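Local coordinates for glutathione S-transferase (PDB 4O7H), which probably catalyses the attack of the glutathione thiol on electrophilic substrates, joining the two as thioether conjugates, at residues M1-L9 with L25-W35; R112-I120 with E206-P214. All coordinates share one frame; numbering follows the deposited sequence.

Contact 1: M1-L9 with L25-W35; sequences MRRLYHHGL and LDYEAVIEETW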
loop_
_atom_site.group_PDB
_atom_site.type_symbol
_atom_site.label_atom_id
_atom_site.label_comp_id
_atom_site.label_asym_id
_atom_site.label_seq_id
_atom_site.Cartn_x
_atom_site.Cartn_y
_atom_site.Cartn_z
ATOM N N MET A 1 -5.586 26.744 10.077
ATOM C CA MET A 1 -5.294 26.585 8.619
ATOM C C MET A 1 -4.970 25.113 8.340
ATOM O O MET A 1 -4.738 24.326 9.260
ATOM C CB MET A 1 -4.107 27.418 8.179
ATOM C CG MET A 1 -2.756 26.961 8.697
ATOM S SD MET A 1 -1.346 27.914 8.016
ATOM C CE MET A 1 -1.347 27.368 6.309
ATOM N N ARG A 2 -4.932 24.766 7.075
ATOM C CA ARG A 2 -4.633 23.372 6.655
ATOM C C ARG A 2 -3.326 22.919 7.241
ATOM O O ARG A 2 -2.351 23.651 7.213
ATOM C CB ARG A 2 -4.562 23.358 5.130
ATOM C CG ARG A 2 -4.222 22.047 4.491
ATOM C CD ARG A 2 -4.114 22.106 2.986
ATOM N NE ARG A 2 -5.308 22.527 2.290
ATOM C CZ ARG A 2 -5.457 23.661 1.594
ATOM N NH1 ARG A 2 -4.461 24.511 1.490
ATOM N NH2 ARG A 2 -6.584 23.897 0.973
ATOM N N ARG A 3 -3.259 21.681 7.741
ATOM C CA ARG A 3 -2.078 21.201 8.469
ATOM C C ARG A 3 -1.742 19.780 8.069
ATOM O O ARG A 3 -2.652 18.969 7.762
ATOM C CB ARG A 3 -2.357 21.241 9.952
ATOM C CG ARG A 3 -1.450 20.516 10.873
ATOM C CD ARG A 3 -2.248 20.541 12.203
ATOM N NE ARG A 3 -2.187 21.919 12.702
ATOM C CZ ARG A 3 -2.122 22.231 13.973
ATOM N NH1 ARG A 3 -2.233 21.274 14.868
ATOM N NH2 ARG A 3 -1.929 23.486 14.334
ATOM N N LEU A 4 -0.454 19.503 8.046
ATOM C CA LEU A 4 0.032 18.145 7.797
ATOM C C LEU A 4 0.892 17.677 8.967
ATOM O O LEU A 4 1.944 18.274 9.304
ATOM C CB LEU A 4 0.855 18.108 6.488
ATOM C CG LEU A 4 1.302 16.702 6.138
ATOM C CD1 LEU A 4 0.113 15.915 5.631
ATOM C CD2 LEU A 4 2.469 16.704 5.176
ATOM N N TYR A 5 0.453 16.614 9.612
ATOM C CA TYR A 5 1.261 15.909 10.574
ATOM C C TYR A 5 2.247 15.034 9.837
ATOM O O TYR A 5 1.856 14.173 8.989
ATOM C CB TYR A 5 0.397 15.085 11.552
ATOM C CG TYR A 5 -0.436 15.922 12.499
ATOM C CD1 TYR A 5 -1.693 16.385 12.127
ATOM C CD2 TYR A 5 0.066 16.297 13.729
ATOM C CE1 TYR A 5 -2.449 17.173 12.963
ATOM C CE2 TYR A 5 -0.670 17.093 14.570
ATOM C CZ TYR A 5 -1.907 17.539 14.185
ATOM O OH TYR A 5 -2.683 18.338 15.045
ATOM N N HIS A 6 3.527 15.202 10.147
ATOM C CA HIS A 6 4.561 14.518 9.385
ATOM C C HIS A 6 5.782 14.214 10.270
ATOM O O HIS A 6 5.886 14.692 11.415
ATOM C CB HIS A 6 4.997 15.375 8.184
ATOM C CG HIS A 6 6.006 16.426 8.524
ATOM N ND1 HIS A 6 7.337 16.296 8.199
ATOM C CD2 HIS A 6 5.878 17.621 9.142
ATOM C CE1 HIS A 6 7.999 17.346 8.647
ATOM N NE2 HIS A 6 7.136 18.175 9.213
ATOM N N HIS A 7 6.721 13.488 9.719
ATOM C CA HIS A 7 8.074 13.490 10.227
ATOM C C HIS A 7 9.016 13.218 9.101
ATOM O O HIS A 7 8.641 12.627 8.084
ATOM C CB HIS A 7 8.293 12.603 11.444
ATOM C CG HIS A 7 8.113 11.156 11.236
ATOM N ND1 HIS A 7 9.008 10.378 10.535
ATOM C CD2 HIS A 7 7.194 10.294 11.742
ATOM C CE1 HIS A 7 8.629 9.111 10.571
ATOM N NE2 HIS A 7 7.534 9.030 11.308
ATOM N N GLY A 8 10.244 13.673 9.259
ATOM C CA GLY A 8 11.215 13.601 8.180
ATOM C C GLY A 8 11.611 12.209 7.768
ATOM O O GLY A 8 12.126 12.035 6.656
ATOM N N LEU A 9 11.409 11.196 8.610
ATOM C CA LEU A 9 11.814 9.866 8.240
ATOM C C LEU A 9 10.747 9.079 7.485
ATOM O O LEU A 9 10.941 7.943 7.163
ATOM C CB LEU A 9 12.163 9.090 9.522
ATOM C CG LEU A 9 13.383 9.671 10.240
ATOM C CD1 LEU A 9 13.716 8.730 11.384
ATOM C CD2 LEU A 9 14.563 9.752 9.292
ATOM N N LEU A 25 -0.758 24.281 -2.639
ATOM C CA LEU A 25 -1.605 24.296 -1.471
ATOM C C LEU A 25 -0.808 24.657 -0.267
ATOM O O LEU A 25 0.138 23.948 0.110
ATOM C CB LEU A 25 -2.287 22.927 -1.282
ATOM C CG LEU A 25 -3.101 22.451 -2.459
ATOM C CD1 LEU A 25 -3.563 21.030 -2.220
ATOM C CD2 LEU A 25 -4.323 23.374 -2.595
ATOM N N ASP A 26 -1.188 25.733 0.398
ATOM C CA ASP A 26 -0.489 26.133 1.587
ATOM C C ASP A 26 -0.851 25.173 2.752
ATOM O O ASP A 26 -1.952 24.682 2.821
ATOM C CB ASP A 26 -0.902 27.551 1.964
ATOM C CG ASP A 26 -0.506 28.576 0.900
ATOM O OD1 ASP A 26 0.557 28.416 0.265
ATOM O OD2 ASP A 26 -1.276 29.540 0.713
ATOM N N TYR A 27 0.088 24.954 3.637
ATOM C CA TYR A 27 -0.143 24.150 4.811
ATOM C C TYR A 27 0.869 24.432 5.899
ATOM O O TYR A 27 2.003 24.854 5.642
ATOM C CB TYR A 27 -0.149 22.632 4.481
ATOM C CG TYR A 27 1.214 22.128 4.163
ATOM C CD1 TYR A 27 1.797 22.363 2.906
ATOM C CD2 TYR A 27 1.995 21.451 5.123
ATOM C CE1 TYR A 27 3.066 21.895 2.623
ATOM C CE2 TYR A 27 3.262 20.998 4.845
ATOM C CZ TYR A 27 3.813 21.221 3.604
ATOM O OH TYR A 27 5.067 20.774 3.366
ATOM N N GLU A 28 0.466 24.137 7.133
ATOM C CA GLU A 28 1.351 24.166 8.273
ATOM C C GLU A 28 1.913 22.778 8.556
ATOM O O GLU A 28 1.139 21.811 8.750
ATOM C CB GLU A 28 0.605 24.646 9.523
ATOM C CG GLU A 28 1.463 24.655 10.776
ATOM C CD GLU A 28 0.682 25.109 12.023
ATOM O OE1 GLU A 28 -0.568 25.302 11.963
ATOM O OE2 GLU A 28 1.343 25.235 13.076
ATOM N N ALA A 29 3.218 22.651 8.538
ATOM C CA ALA A 29 3.866 21.369 8.814
ATOM C C ALA A 29 4.012 21.178 10.288
ATOM O O ALA A 29 4.624 22.038 10.973
ATOM C CB ALA A 29 5.237 21.261 8.170
ATOM N N VAL A 30 3.475 20.064 10.798
ATOM C CA VAL A 30 3.534 19.763 12.224
ATOM C C VAL A 30 4.198 18.415 12.465
ATOM O O VAL A 30 3.736 17.386 11.973
ATOM C CB VAL A 30 2.130 19.748 12.828
ATOM C CG1 VAL A 30 2.184 19.460 14.334
ATOM C CG2 VAL A 30 1.430 21.066 12.544
ATOM N N ILE A 31 5.309 18.404 13.173
ATOM C CA ILE A 31 6.024 17.188 13.452
ATOM C C ILE A 31 5.302 16.353 14.499
ATOM O O ILE A 31 4.909 16.869 15.562
ATOM C CB ILE A 31 7.462 17.454 13.938
ATOM C CG1 ILE A 31 8.206 18.238 12.848
ATOM C CG2 ILE A 31 8.147 16.147 14.305
ATOM C CD1 ILE A 31 9.524 18.916 13.245
ATOM N N GLU A 32 5.121 15.083 14.181
ATOM C CA GLU A 32 4.756 14.084 15.164
ATOM C C GLU A 32 5.768 12.956 15.139
ATOM O O GLU A 32 5.959 12.286 14.104
ATOM C CB GLU A 32 3.371 13.501 14.915
ATOM C CG GLU A 32 2.948 12.437 15.944
ATOM C CD GLU A 32 2.629 12.992 17.342
ATOM O OE1 GLU A 32 2.426 14.208 17.472
ATOM O OE2 GLU A 32 2.658 12.198 18.342
ATOM N N GLU A 33 6.435 12.734 16.270
ATOM C CA GLU A 33 7.343 11.617 16.411
ATOM C C GLU A 33 6.570 10.381 16.838
ATOM O O GLU A 33 6.283 10.191 18.028
ATOM C CB GLU A 33 8.436 11.994 17.440
ATOM C CG GLU A 33 9.144 13.297 17.055
ATOM C CD GLU A 33 10.320 13.666 17.984
ATOM O OE1 GLU A 33 10.193 13.537 19.215
ATOM O OE2 GLU A 33 11.366 14.113 17.460
ATOM N N THR A 34 6.206 9.535 15.867
ATOM C CA THR A 34 5.231 8.483 16.113
ATOM C C THR A 34 5.803 7.319 16.933
ATOM O O THR A 34 5.062 6.430 17.369
ATOM C CB THR A 34 4.644 7.964 14.784
ATOM O OG1 THR A 34 5.711 7.697 13.841
ATOM C CG2 THR A 34 3.762 9.037 14.167
ATOM N N TRP A 35 7.116 7.367 17.138
ATOM C CA TRP A 35 7.830 6.418 17.979
ATOM C C TRP A 35 7.654 6.758 19.456
ATOM O O TRP A 35 8.077 5.995 20.312
ATOM C CB TRP A 35 9.340 6.363 17.580
ATOM C CG TRP A 35 10.096 7.718 17.456
ATOM C CD1 TRP A 35 10.831 8.338 18.444
ATOM C CD2 TRP A 35 10.222 8.565 16.291
ATOM N NE1 TRP A 35 11.374 9.520 17.975
ATOM C CE2 TRP A 35 11.043 9.673 16.658
ATOM C CE3 TRP A 35 9.760 8.486 14.975
ATOM C CZ2 TRP A 35 11.364 10.703 15.769
ATOM C CZ3 TRP A 35 10.064 9.517 14.097
ATOM C CH2 TRP A 35 10.861 10.614 14.497
HETATM O O HOH W 1 -3.807 26.898 -0.123
#
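R3 and E28 pair as the first rung of two adjacent parallel strands, 3-6 and 28-31, the two strands of the beta-alpha-beta crossover through helix 11-22 that opens the thioredoxin-like N-terminal domain. Backbone bonds run E28 N to R2 O, L4 N to E28 O, V30 N to L4 O (2.8 Å), H6 N to V30 O and E32 N to H6 O. The R3 side chain leaves on the same sheet face as Y5, E28 and V30. Its CB lies 3.7 Å from E28 O, and CG, anti to the backbone N (chi1 166°), meets V30 CG2 at 3.4 Å. CD and NE follow over the same methyl, which sits under one guanidinium face. Beyond, the group divides: NH1 bonds Y5 OH at 3.0 Å in its own plane, while NH2 makes a salt bridge to E28 OE1 at 3.3 Å, met from above the carboxylate plane. Just ahead of the strands, R2 NH1 donates to a lone pair of D26 O (2.8 Å), its NE already paired with E55. Past the strands, W35 points an edge at the H7 ring (planes at 73°), with CZ3 3.6 Å above the middle of the imidazole.

Contact 2: R112-I120 with E206-P214; sequences REKLLKRVI and ETISPIRPP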
loop_
_atom_site.group_PDB
_atom_site.type_symbol
_atom_site.label_atom_id
_atom_site.label_comp_id
_atom_site.label_asym_id
_atom_site.label_seq_id
_atom_site.Cartn_x
_atom_site.Cartn_y
_atom_site.Cartn_z
ATOM N N ARG A 112 15.409 2.234 8.918
ATOM C CA ARG A 112 15.274 1.737 10.272
ATOM C C ARG A 112 16.695 1.680 10.878
ATOM O O ARG A 112 16.939 2.222 11.953
ATOM C CB ARG A 112 14.625 0.348 10.312
ATOM C CG ARG A 112 14.374 -0.146 11.738
ATOM C CD ARG A 112 13.887 -1.589 11.757
ATOM N NE ARG A 112 14.779 -2.462 11.026
ATOM C CZ ARG A 112 14.472 -3.112 9.917
ATOM N NH1 ARG A 112 13.247 -2.998 9.372
ATOM N NH2 ARG A 112 15.408 -3.854 9.334
ATOM N N GLU A 113 17.587 1.022 10.156
ATOM C CA GLU A 113 18.901 0.680 10.693
ATOM C C GLU A 113 19.827 1.874 10.791
ATOM O O GLU A 113 20.587 2.005 11.767
ATOM C CB GLU A 113 19.546 -0.433 9.879
ATOM C CG GLU A 113 18.753 -1.740 9.847
ATOM C CD GLU A 113 18.442 -2.277 11.228
ATOM O OE1 GLU A 113 19.310 -2.162 12.138
ATOM O OE2 GLU A 113 17.334 -2.815 11.425
ATOM N N LYS A 114 19.768 2.769 9.819
ATOM C CA LYS A 114 20.710 3.892 9.788
ATOM C C LYS A 114 20.184 5.219 10.263
ATOM O O LYS A 114 20.970 6.108 10.630
ATOM C CB LYS A 114 21.269 4.043 8.382
ATOM C CG LYS A 114 22.057 2.803 8.018
ATOM C CD LYS A 114 22.787 2.961 6.729
ATOM C CE LYS A 114 23.929 3.937 6.870
ATOM N NZ LYS A 114 24.752 3.870 5.637
ATOM N N LEU A 115 18.861 5.401 10.248
ATOM C CA LEU A 115 18.311 6.652 10.617
ATOM C C LEU A 115 17.502 6.553 11.898
ATOM O O LEU A 115 17.799 7.267 12.871
ATOM C CB LEU A 115 17.471 7.219 9.474
ATOM C CG LEU A 115 18.249 7.416 8.186
ATOM C CD1 LEU A 115 17.358 8.028 7.115
ATOM C CD2 LEU A 115 19.487 8.288 8.428
ATOM N N LEU A 116 16.477 5.708 11.918
ATOM C CA LEU A 116 15.606 5.643 13.073
ATOM C C LEU A 116 16.394 5.200 14.308
ATOM O O LEU A 116 16.224 5.769 15.365
ATOM C CB LEU A 116 14.401 4.704 12.852
ATOM C CG LEU A 116 13.485 4.669 14.095
ATOM C CD1 LEU A 116 12.894 6.037 14.418
ATOM C CD2 LEU A 116 12.388 3.625 13.952
ATOM N N LYS A 117 17.276 4.222 14.149
ATOM C CA LYS A 117 17.962 3.698 15.334
ATOM C C LYS A 117 18.810 4.740 15.991
ATOM O O LYS A 117 18.963 4.729 17.217
ATOM C CB LYS A 117 18.791 2.478 15.011
ATOM C CG LYS A 117 17.943 1.223 15.006
ATOM C CD LYS A 117 18.755 -0.026 15.280
ATOM C CE LYS A 117 18.239 -1.160 14.425
ATOM N NZ LYS A 117 18.747 -2.509 14.787
ATOM N N ARG A 118 19.358 5.650 15.198
ATOM C CA ARG A 118 20.162 6.717 15.755
ATOM C C ARG A 118 19.290 7.775 16.404
ATOM O O ARG A 118 19.667 8.381 17.413
ATOM C CB ARG A 118 21.059 7.314 14.683
ATOM C CG ARG A 118 22.128 6.351 14.189
ATOM C CD ARG A 118 23.059 7.052 13.228
ATOM N NE ARG A 118 23.551 8.323 13.762
ATOM C CZ ARG A 118 24.269 9.191 13.050
ATOM N NH1 ARG A 118 24.590 8.911 11.800
ATOM N NH2 ARG A 118 24.678 10.329 13.594
ATOM N N VAL A 119 18.101 7.998 15.849
ATOM C CA VAL A 119 17.184 8.937 16.455
ATOM C C VAL A 119 16.697 8.482 17.844
ATOM O O VAL A 119 16.572 9.306 18.736
ATOM C CB VAL A 119 15.972 9.226 15.546
ATOM C CG1 VAL A 119 14.962 10.055 16.295
ATOM C CG2 VAL A 119 16.428 9.954 14.303
ATOM N N ILE A 120 16.416 7.190 18.011
ATOM C CA ILE A 120 15.944 6.643 19.310
ATOM C C ILE A 120 17.077 5.868 20.027
ATOM O O ILE A 120 18.217 5.840 19.550
ATOM C CB ILE A 120 14.712 5.714 19.143
ATOM C CG1 ILE A 120 15.131 4.344 18.615
ATOM C CG2 ILE A 120 13.676 6.328 18.213
ATOM C CD1 ILE A 120 14.005 3.516 18.036
ATOM N N GLU A 206 15.753 20.654 5.490
ATOM C CA GLU A 206 15.471 20.235 6.858
ATOM C C GLU A 206 16.364 19.041 7.243
ATOM O O GLU A 206 16.860 18.293 6.397
ATOM C CB GLU A 206 13.947 19.937 7.002
ATOM C CG GLU A 206 13.082 21.157 6.774
ATOM C CD GLU A 206 11.567 20.872 6.853
ATOM O OE1 GLU A 206 11.217 19.751 7.297
ATOM O OE2 GLU A 206 10.811 21.792 6.495
ATOM N N THR A 207 16.608 18.886 8.537
ATOM C CA THR A 207 17.419 17.797 9.035
ATOM C C THR A 207 16.644 17.005 10.080
ATOM O O THR A 207 15.659 17.465 10.628
ATOM C CB THR A 207 18.699 18.312 9.691
ATOM O OG1 THR A 207 18.346 19.250 10.711
ATOM C CG2 THR A 207 19.628 18.987 8.662
ATOM N N ILE A 208 17.115 15.796 10.314
ATOM C CA ILE A 208 16.569 14.943 11.309
ATOM C C ILE A 208 17.723 14.687 12.295
ATOM O O ILE A 208 18.656 13.942 12.006
ATOM C CB ILE A 208 16.066 13.645 10.668
ATOM C CG1 ILE A 208 14.960 13.972 9.655
ATOM C CG2 ILE A 208 15.553 12.706 11.736
ATOM C CD1 ILE A 208 15.220 13.412 8.293
ATOM N N SER A 209 17.630 15.316 13.462
ATOM C CA SER A 209 18.640 15.153 14.501
ATOM C C SER A 209 18.691 13.699 14.970
ATOM O O SER A 209 17.651 13.052 15.118
ATOM C CB SER A 209 18.305 16.083 15.660
ATOM O OG SER A 209 19.215 15.872 16.729
ATOM N N PRO A 210 19.892 13.163 15.214
ATOM C CA PRO A 210 21.208 13.776 15.172
ATOM C C PRO A 210 21.993 13.389 13.916
ATOM O O PRO A 210 23.234 13.324 13.943
ATOM C CB PRO A 210 21.889 13.126 16.380
ATOM C CG PRO A 210 21.407 11.718 16.307
ATOM C CD PRO A 210 19.964 11.825 15.827
ATOM N N ILE A 211 21.292 13.049 12.837
ATOM C CA ILE A 211 22.001 12.554 11.670
ATOM C C ILE A 211 22.326 13.708 10.703
ATOM O O ILE A 211 21.462 14.504 10.345
ATOM C CB ILE A 211 21.210 11.460 10.926
ATOM C CG1 ILE A 211 20.874 10.295 11.866
ATOM C CG2 ILE A 211 22.007 10.943 9.750
ATOM C CD1 ILE A 211 19.428 10.242 12.290
ATOM N N ARG A 212 23.594 13.832 10.343
ATOM C CA ARG A 212 24.014 14.872 9.406
ATOM C C ARG A 212 23.867 14.244 8.026
ATOM O O ARG A 212 24.351 13.149 7.841
ATOM C CB ARG A 212 25.487 15.238 9.673
ATOM C CG ARG A 212 25.702 15.906 11.032
ATOM N N PRO A 213 23.122 14.874 7.085
ATOM C CA PRO A 213 23.095 14.191 5.792
ATOM C C PRO A 213 24.439 14.370 5.094
ATOM O O PRO A 213 25.280 15.170 5.547
ATOM C CB PRO A 213 22.009 14.939 5.005
ATOM C CG PRO A 213 21.998 16.285 5.600
ATOM C CD PRO A 213 22.323 16.109 7.059
ATOM N N PRO A 214 24.641 13.611 4.029
ATOM C CA PRO A 214 25.889 13.742 3.294
ATOM C C PRO A 214 26.052 15.073 2.636
ATOM O O PRO A 214 25.073 15.796 2.397
ATOM C CB PRO A 214 25.827 12.630 2.243
ATOM C CG PRO A 214 24.472 12.123 2.257
ATOM C CD PRO A 214 23.800 12.519 3.502
#
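L115 O, near the C-terminal end of helix 85-119, takes the helical bond of V119 N (3.1 Å) and a weak one from R118 N, while I211 CD1 rests on it at 3.4 Å. That helix belongs to the all-helical C-terminal domain of the glutathione transferase fold; the loop after helix 201-205 returns across 86 residues to pack on its last turns. The loop folds as a type VI beta turn: the peptide before P210 is cis, and I211 N closes back on I208 O at 2.9 Å. This presents I211 to the helix. With CG1 anti to the carbonyl carbon (chi1 -57°) and a chi2 of 106°, away from any staggered value, CD1 swings in toward V119 CG2, 3.6 Å away. The other branch, CG2, meets L115 CD2 at 3.9 Å, the two side chains crossing at about a right angle. V119 CG2 also touches I208 CG2 and lies 3.4 Å from S209 O. Y175, in helix 161-175, ties the loop down through its hydroxyl, bonded to I208 N and I211 O. Cutting I211 back to an alanine would probably open a gap between the loop and L115 and V119, and leave the R118 guanidinium without its apolar support. As modelled, I211 CG1 lies 3.7 Å over the centre of that guanidinium face. R118 NH2 then stands 3.3 Å from P210 O, at an angle too poor for a hydrogen bond.

Neither contact is deep core: contact 1 lies at the edge of the sheet, mostly near the surface, while contact 2 is partly buried around L115 and I211. They share no helix or strand. Contact 1 is built on regular backbone hydrogen bonding, with one salt bridge, R3 to E28, on the face that also carries Y5 and V30; contact 2 has no hydrogen bond between its segments and depends on branched aliphatic side chains. The two nonetheless meet where the N-terminal and C-terminal domains adjoin. W35 packs its indole on V119 and I120, CD1 lying 3.5 Å from I120 CG2, and L9 touches I208 and L115. V119 is thus held between W35 of contact 1 and the loop 206-214.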